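Local coordinates for suppressor protein MPT5 (Saccharomyces cerevisiae, PDB 5BZ1) that binds short sequence elements in the 3'-UTRs of target mRNAs through its Pumilio repeat domain and regulates their expression post-transcriptionally, at residues L247-F252 with N310-D315; V256-I261 with N319-T324. All coordinates share one frame; numbering follows the deposited sequence.

Contact 1: residues L247-F252 with N310-D315; sequences LSCLKF and NVLIRD. With nucleotides of chain B.
Cys249, where the chain leaves the end of one short helix, lies nearest to Asp315, in the loop after another, with their CA atoms 6.3 Å apart and no direct hydrogen bond joining the two segments. Asp315 lays its carboxylate alongside Cys249, OD2 coming to 3.3 Å from Cys249 CB. Its CG stands anti to the backbone N (chi1 -175°), which carries the group across to the other segment while OD2 also accepts the backbone N-H groups of Phe317 and Gly318. Aspartate suits this cap before the next helix, since its negative charge probably gains from the positive end of the helix dipole. The other oxygen is linked to 247-252 by a water, which donates to Asp315 OD1 at 2.8 Å and to Cys249 O at 3.0 Å.

Next to this polar edge the contact is made by carbon and sulfur. Cys249 SG rests against Leu312 CD2 at 3.9 Å and also reaches CG1 of Val311, a compact, weakly polar tip well matched to methyl groups. The same Leu312 CD2 meets Ser248 CB at 3.8 Å, while the hydroxyl of Ser248 is bonded back to Leu244 O.

Beyond Cys249 the loop turns to the RNA. Lys251 NZ donates to the ribose O2' of G2 of chain B at 3.1 Å. Phe252 has its ring edge near U3 of chain B, CD1 lying 3.1 Å from the base oxygen O2, and Lys251 CD sits over one face of the Phe252 ring, toward its rim. The arrangement is that of neighbouring Pumilio repeats 7 and 8, whose equivalent loops adjoin at the edge of the RNA-binding surface, each leading into the helix that reads a base.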
# COMPACT_ATOMS: atom_id res chain seq x y z
N LEU A 247 9.09 -21.74 4.76
CA LEU A 247 8.36 -20.48 4.75
C LEU A 247 7.11 -20.57 5.64
O LEU A 247 6.74 -19.61 6.31
CB LEU A 247 7.97 -20.08 3.33
CG LEU A 247 9.11 -19.66 2.39
CD1 LEU A 247 8.64 -19.57 0.95
CD2 LEU A 247 9.73 -18.34 2.84
N SER A 248 6.47 -21.74 5.63
CA SER A 248 5.32 -22.00 6.47
C SER A 248 5.67 -21.96 7.96
O SER A 248 4.79 -21.74 8.80
CB SER A 248 4.72 -23.37 6.13
OG SER A 248 4.23 -23.40 4.81
N CYS A 249 6.94 -22.18 8.28
CA CYS A 249 7.38 -22.23 9.67
C CYS A 249 8.04 -20.94 10.16
O CYS A 249 8.70 -20.93 11.20
CB CYS A 249 8.33 -23.40 9.89
SG CYS A 249 7.58 -25.02 9.57
N LEU A 250 7.85 -19.85 9.42
CA LEU A 250 8.40 -18.56 9.83
C LEU A 250 7.28 -17.58 10.19
O LEU A 250 6.19 -17.64 9.61
CB LEU A 250 9.32 -17.99 8.76
CG LEU A 250 10.57 -18.84 8.47
CD1 LEU A 250 11.31 -18.33 7.25
CD2 LEU A 250 11.49 -18.88 9.68
N LYS A 251 7.55 -16.68 11.14
CA LYS A 251 6.53 -15.78 11.68
C LYS A 251 5.75 -15.00 10.63
O LYS A 251 4.52 -14.95 10.66
CB LYS A 251 7.17 -14.80 12.66
CG LYS A 251 6.18 -13.90 13.40
CD LYS A 251 6.90 -12.74 14.06
CE LYS A 251 6.31 -12.39 15.42
NZ LYS A 251 4.87 -12.02 15.37
N PHE A 252 6.47 -14.37 9.70
CA PHE A 252 5.83 -13.47 8.75
C PHE A 252 5.35 -14.19 7.49
O PHE A 252 4.21 -14.01 7.07
CB PHE A 252 6.75 -12.30 8.42
CG PHE A 252 7.19 -11.51 9.63
CD1 PHE A 252 6.29 -10.70 10.32
CD2 PHE A 252 8.50 -11.59 10.09
CE1 PHE A 252 6.68 -9.98 11.44
CE2 PHE A 252 8.90 -10.88 11.21
CZ PHE A 252 8.00 -10.07 11.89
N ASN A 310 5.03 -33.99 9.78
CA ASN A 310 5.60 -34.14 11.12
C ASN A 310 6.23 -32.86 11.67
O ASN A 310 6.18 -32.61 12.88
CB ASN A 310 6.64 -35.26 11.12
CG ASN A 310 6.99 -35.72 12.51
OD1 ASN A 310 6.12 -35.86 13.36
ND2 ASN A 310 8.28 -35.93 12.76
N VAL A 311 6.83 -32.07 10.79
CA VAL A 311 7.43 -30.79 11.18
C VAL A 311 6.37 -29.72 11.34
O VAL A 311 6.37 -28.96 12.32
CB VAL A 311 8.49 -30.34 10.16
CG1 VAL A 311 8.88 -28.88 10.38
CG2 VAL A 311 9.71 -31.23 10.22
N LEU A 312 5.45 -29.66 10.38
CA LEU A 312 4.42 -28.63 10.33
C LEU A 312 3.43 -28.68 11.50
O LEU A 312 3.10 -27.64 12.08
CB LEU A 312 3.67 -28.71 8.99
CG LEU A 312 4.47 -28.32 7.75
CD1 LEU A 312 3.77 -28.79 6.49
CD2 LEU A 312 4.67 -26.81 7.70
N ILE A 313 2.97 -29.87 11.85
CA ILE A 313 1.99 -30.03 12.92
C ILE A 313 2.57 -29.63 14.28
O ILE A 313 1.84 -29.35 15.23
CB ILE A 313 1.47 -31.49 12.98
CG1 ILE A 313 0.13 -31.56 13.71
CG2 ILE A 313 2.49 -32.43 13.63
CD1 ILE A 313 -0.45 -32.96 13.80
N ARG A 314 3.90 -29.59 14.33
CA ARG A 314 4.64 -29.39 15.57
C ARG A 314 5.18 -27.96 15.69
O ARG A 314 5.56 -27.52 16.77
CB ARG A 314 5.81 -30.38 15.59
CG ARG A 314 6.07 -31.05 16.91
CD ARG A 314 6.99 -32.25 16.71
NE ARG A 314 6.38 -33.27 15.87
CZ ARG A 314 5.64 -34.28 16.33
NH1 ARG A 314 5.41 -34.39 17.63
NH2 ARG A 314 5.12 -35.16 15.49
N ASP A 315 5.19 -27.25 14.57
CA ASP A 315 5.82 -25.93 14.51
C ASP A 315 4.90 -24.81 15.00
O ASP A 315 3.69 -24.83 14.75
CB ASP A 315 6.31 -25.64 13.10
CG ASP A 315 7.09 -24.34 13.01
OD1 ASP A 315 8.31 -24.35 13.28
OD2 ASP A 315 6.47 -23.30 12.67
P U B 3 1.49 -11.91 17.38
OP1 U B 3 2.44 -10.99 18.06
OP2 U B 3 0.09 -11.96 17.86
O5' U B 3 1.49 -11.58 15.82
C5' U B 3 1.05 -10.32 15.33
C4' U B 3 2.10 -9.70 14.44
O4' U B 3 2.41 -10.59 13.33
C3' U B 3 1.72 -8.39 13.77
O3' U B 3 1.86 -7.29 14.65
C2' U B 3 2.66 -8.34 12.58
O2' U B 3 3.95 -7.88 12.97
C1' U B 3 2.78 -9.82 12.20
N1 U B 3 1.90 -10.19 11.07
C2 U B 3 2.39 -9.97 9.79
O2 U B 3 3.49 -9.50 9.57
N3 U B 3 1.55 -10.33 8.77
C4 U B 3 0.28 -10.86 8.89
O4 U B 3 -0.36 -11.13 7.87
C5 U B 3 -0.16 -11.06 10.25
C6 U B 3 0.64 -10.73 11.27
P G B 2 -0.87 -16.16 20.19
OP1 G B 2 -0.48 -14.99 21.00
OP2 G B 2 -2.30 -16.39 19.85
O5' G B 2 -0.06 -16.10 18.82
C5' G B 2 1.35 -16.19 18.81
C4' G B 2 1.90 -15.82 17.46
O4' G B 2 1.46 -16.79 16.47
C3' G B 2 1.42 -14.49 16.91
O3' G B 2 2.12 -13.39 17.45
C2' G B 2 1.60 -14.67 15.41
O2' G B 2 2.95 -14.45 15.03
C1' G B 2 1.28 -16.15 15.23
N9 G B 2 -0.11 -16.37 14.79
C8 G B 2 -1.28 -16.24 15.51
N7 G B 2 -2.34 -16.51 14.80
C5 G B 2 -1.86 -16.84 13.54
C6 G B 2 -2.55 -17.22 12.36
O6 G B 2 -3.76 -17.36 12.17
N1 G B 2 -1.66 -17.47 11.32
C2 G B 2 -0.29 -17.36 11.41
N2 G B 2 0.40 -17.64 10.30
N3 G B 2 0.36 -17.00 12.50
C4 G B 2 -0.49 -16.76 13.52
O HOH W 1 9.57 -21.90 13.92

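Contact 2: residues V256-I261 with N319-T324; sequences VVEKFI and NYALQT. With nucleotides of chain B.
Glu258 and Ala321, with CA atoms 5.3 Å apart, mark the closest backbone approach of two nearly parallel helix segments, whose axes run 9.2 Å apart at 7°. The small methyl of Ala321 permits this approach: Glu258 CG passes over its CA, and Val257 CG1 touches its CB. Further along, Ile261 CG2 meets Thr324 CG2, closing the buried apolar side.

Glu258 extends its chain beyond CG toward the RNA. Guanine offers two neighbouring N-H donors to a carboxylate, which has only acceptors: OE1 alone takes N1 and N2 of G2 of chain B, each at 2.6 Å. OE2 lies 2.8 Å from Thr324 OG1, which steadies the carboxylate.

Tyr320 sends its ring between two bases: G2 C5 lies 3.4 Å above one face, over the ring centre; on the opposite face Asn319 OD1 lies over the centre and U1 of chain B over the CZ-OH end. With an alanine here, G2 and U1 would probably lose the flat surface between them and be held by their edge bonds, with a gap where the ring had been. Asn319 CG lies between its backbone N and carbonyl carbon (chi1 79°), turning the amide to the U1 edge, where OD1 accepts N3 at 2.8 Å in a fairly straight bond (165°) and ND2 donates to O2. Gln323 NE2 bonds U1 O4 at 2.9 Å, and Gln323 OE1 is bonded to Lys391 NZ. As in PUF proteins generally, a repeat typically reads a base edge with two side chains while a third stacks between bases; here Asn319, Gln323 and Tyr320 do so for repeat 8.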
# COMPACT_ATOMS: atom_id res chain seq x y z
N VAL A 256 1.63 -15.43 4.54
CA VAL A 256 1.59 -15.38 3.08
C VAL A 256 1.18 -16.74 2.53
O VAL A 256 0.39 -16.83 1.58
CB VAL A 256 2.94 -14.96 2.50
CG1 VAL A 256 2.88 -14.90 0.98
CG2 VAL A 256 3.36 -13.60 3.05
N VAL A 257 1.71 -17.81 3.12
CA VAL A 257 1.37 -19.17 2.73
C VAL A 257 -0.13 -19.44 2.92
O VAL A 257 -0.78 -19.98 2.02
CB VAL A 257 2.18 -20.21 3.53
CG1 VAL A 257 1.74 -21.62 3.17
CG2 VAL A 257 3.66 -20.04 3.25
N GLU A 258 -0.66 -19.06 4.08
CA GLU A 258 -2.08 -19.23 4.36
C GLU A 258 -2.96 -18.48 3.36
O GLU A 258 -3.94 -19.02 2.85
CB GLU A 258 -2.41 -18.74 5.77
CG GLU A 258 -1.80 -19.56 6.89
CD GLU A 258 -2.33 -19.14 8.25
OE1 GLU A 258 -1.73 -18.23 8.87
OE2 GLU A 258 -3.34 -19.72 8.70
N LYS A 259 -2.61 -17.23 3.08
CA LYS A 259 -3.38 -16.43 2.14
C LYS A 259 -3.33 -17.05 0.75
O LYS A 259 -4.32 -17.05 0.02
CB LYS A 259 -2.87 -14.99 2.09
CG LYS A 259 -3.74 -14.09 1.22
CD LYS A 259 -3.48 -12.63 1.49
CE LYS A 259 -4.54 -11.75 0.85
NZ LYS A 259 -5.84 -11.81 1.56
N PHE A 260 -2.17 -17.60 0.39
CA PHE A 260 -1.99 -18.26 -0.90
C PHE A 260 -2.90 -19.48 -1.01
O PHE A 260 -3.58 -19.68 -2.01
CB PHE A 260 -0.52 -18.65 -1.08
CG PHE A 260 -0.20 -19.24 -2.43
CD1 PHE A 260 -0.10 -18.42 -3.54
CD2 PHE A 260 0.02 -20.60 -2.57
CE1 PHE A 260 0.20 -18.95 -4.79
CE2 PHE A 260 0.32 -21.14 -3.82
CZ PHE A 260 0.40 -20.32 -4.92
N ILE A 261 -2.91 -20.29 0.05
CA ILE A 261 -3.73 -21.50 0.09
C ILE A 261 -5.22 -21.18 0.02
O ILE A 261 -5.96 -21.79 -0.76
CB ILE A 261 -3.41 -22.35 1.33
CG1 ILE A 261 -2.01 -22.96 1.20
CG2 ILE A 261 -4.44 -23.46 1.52
CD1 ILE A 261 -1.52 -23.66 2.45
N ASN A 319 1.80 -24.91 12.06
CA ASN A 319 0.53 -25.54 12.39
C ASN A 319 -0.67 -24.74 11.86
O ASN A 319 -1.71 -25.31 11.56
CB ASN A 319 0.41 -25.77 13.90
CG ASN A 319 0.04 -24.51 14.67
OD1 ASN A 319 -1.14 -24.20 14.85
ND2 ASN A 319 1.05 -23.79 15.14
N TYR A 320 -0.50 -23.43 11.74
CA TYR A 320 -1.54 -22.56 11.21
C TYR A 320 -1.77 -22.82 9.72
O TYR A 320 -2.90 -22.93 9.26
CB TYR A 320 -1.20 -21.09 11.43
CG TYR A 320 -1.30 -20.62 12.87
CD1 TYR A 320 -2.54 -20.38 13.45
CD2 TYR A 320 -0.16 -20.42 13.64
CE1 TYR A 320 -2.64 -19.95 14.76
CE2 TYR A 320 -0.25 -20.00 14.95
CZ TYR A 320 -1.49 -19.76 15.51
OH TYR A 320 -1.58 -19.34 16.81
N ALA A 321 -0.68 -22.91 8.96
CA ALA A 321 -0.76 -23.22 7.54
C ALA A 321 -1.37 -24.60 7.33
O ALA A 321 -2.16 -24.81 6.40
CB ALA A 321 0.61 -23.12 6.90
N LEU A 322 -0.99 -25.55 8.18
CA LEU A 322 -1.54 -26.90 8.11
C LEU A 322 -3.04 -26.90 8.37
O LEU A 322 -3.81 -27.50 7.61
CB LEU A 322 -0.84 -27.82 9.11
CG LEU A 322 -1.40 -29.24 9.22
CD1 LEU A 322 -1.22 -30.00 7.92
CD2 LEU A 322 -0.76 -30.01 10.37
N GLN A 323 -3.45 -26.22 9.44
CA GLN A 323 -4.86 -26.11 9.79
C GLN A 323 -5.70 -25.46 8.69
O GLN A 323 -6.85 -25.85 8.46
CB GLN A 323 -5.03 -25.35 11.11
CG GLN A 323 -4.67 -26.14 12.36
CD GLN A 323 -4.94 -25.38 13.63
OE1 GLN A 323 -6.09 -25.08 13.96
NE2 GLN A 323 -3.88 -25.05 14.36
N THR A 324 -5.12 -24.47 8.02
CA THR A 324 -5.81 -23.80 6.92
C THR A 324 -6.05 -24.77 5.76
O THR A 324 -7.13 -24.78 5.16
CB THR A 324 -5.02 -22.57 6.44
OG1 THR A 324 -5.08 -21.54 7.43
CG2 THR A 324 -5.57 -22.04 5.12
P G B 2 -0.87 -16.16 20.19
OP1 G B 2 -0.48 -14.99 21.00
OP2 G B 2 -2.30 -16.39 19.85
O5' G B 2 -0.06 -16.10 18.82
C5' G B 2 1.35 -16.19 18.81
C4' G B 2 1.90 -15.82 17.46
O4' G B 2 1.46 -16.79 16.47
C3' G B 2 1.42 -14.49 16.91
O3' G B 2 2.12 -13.39 17.45
C2' G B 2 1.60 -14.67 15.41
O2' G B 2 2.95 -14.45 15.03
C1' G B 2 1.28 -16.15 15.23
N9 G B 2 -0.11 -16.37 14.79
C8 G B 2 -1.28 -16.24 15.51
N7 G B 2 -2.34 -16.51 14.80
C5 G B 2 -1.86 -16.84 13.54
C6 G B 2 -2.55 -17.22 12.36
O6 G B 2 -3.76 -17.36 12.17
N1 G B 2 -1.66 -17.47 11.32
C2 G B 2 -0.29 -17.36 11.41
N2 G B 2 0.40 -17.64 10.30
N3 G B 2 0.36 -17.00 12.50
C4 G B 2 -0.49 -16.76 13.52
O5' U B 1 -3.29 -19.41 21.99
C5' U B 1 -2.07 -19.51 22.71
C4' U B 1 -0.89 -19.69 21.79
O4' U B 1 -0.93 -21.02 21.20
C3' U B 1 -0.83 -18.76 20.59
O3' U B 1 -0.31 -17.49 20.91
C2' U B 1 0.02 -19.55 19.59
O2' U B 1 1.41 -19.41 19.89
C1' U B 1 -0.40 -20.99 19.90
N1 U B 1 -1.43 -21.49 18.95
C2 U B 1 -0.98 -22.11 17.79
O2 U B 1 0.21 -22.24 17.53
N3 U B 1 -1.97 -22.55 16.95
C4 U B 1 -3.33 -22.45 17.14
O4 U B 1 -4.09 -22.91 16.28
C5 U B 1 -3.71 -21.81 18.37
C6 U B 1 -2.78 -21.36 19.22

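In the fold
The two contacts lie side by side at the C-terminal part of the arch, their centres 10 Å apart, and both join Pumilio repeat 7 to repeat 8. Along the chain their segments alternate: 247-252, then 256-261, then 310-315, then 319-324. Each loop of contact 1 thus leads directly into a helix of contact 2, helix 253-273 in one repeat and helix 318-326 in the other. They touch in both repeats: Ser248 on Val257 in repeat 7, Ile313 on Leu322 in repeat 8, and Phe305 of helix 288-307 lies against side chains of both contacts. Repeat 7 thus meets G2 and repeat 8 meets U1, so the RNA runs antiparallel to the protein.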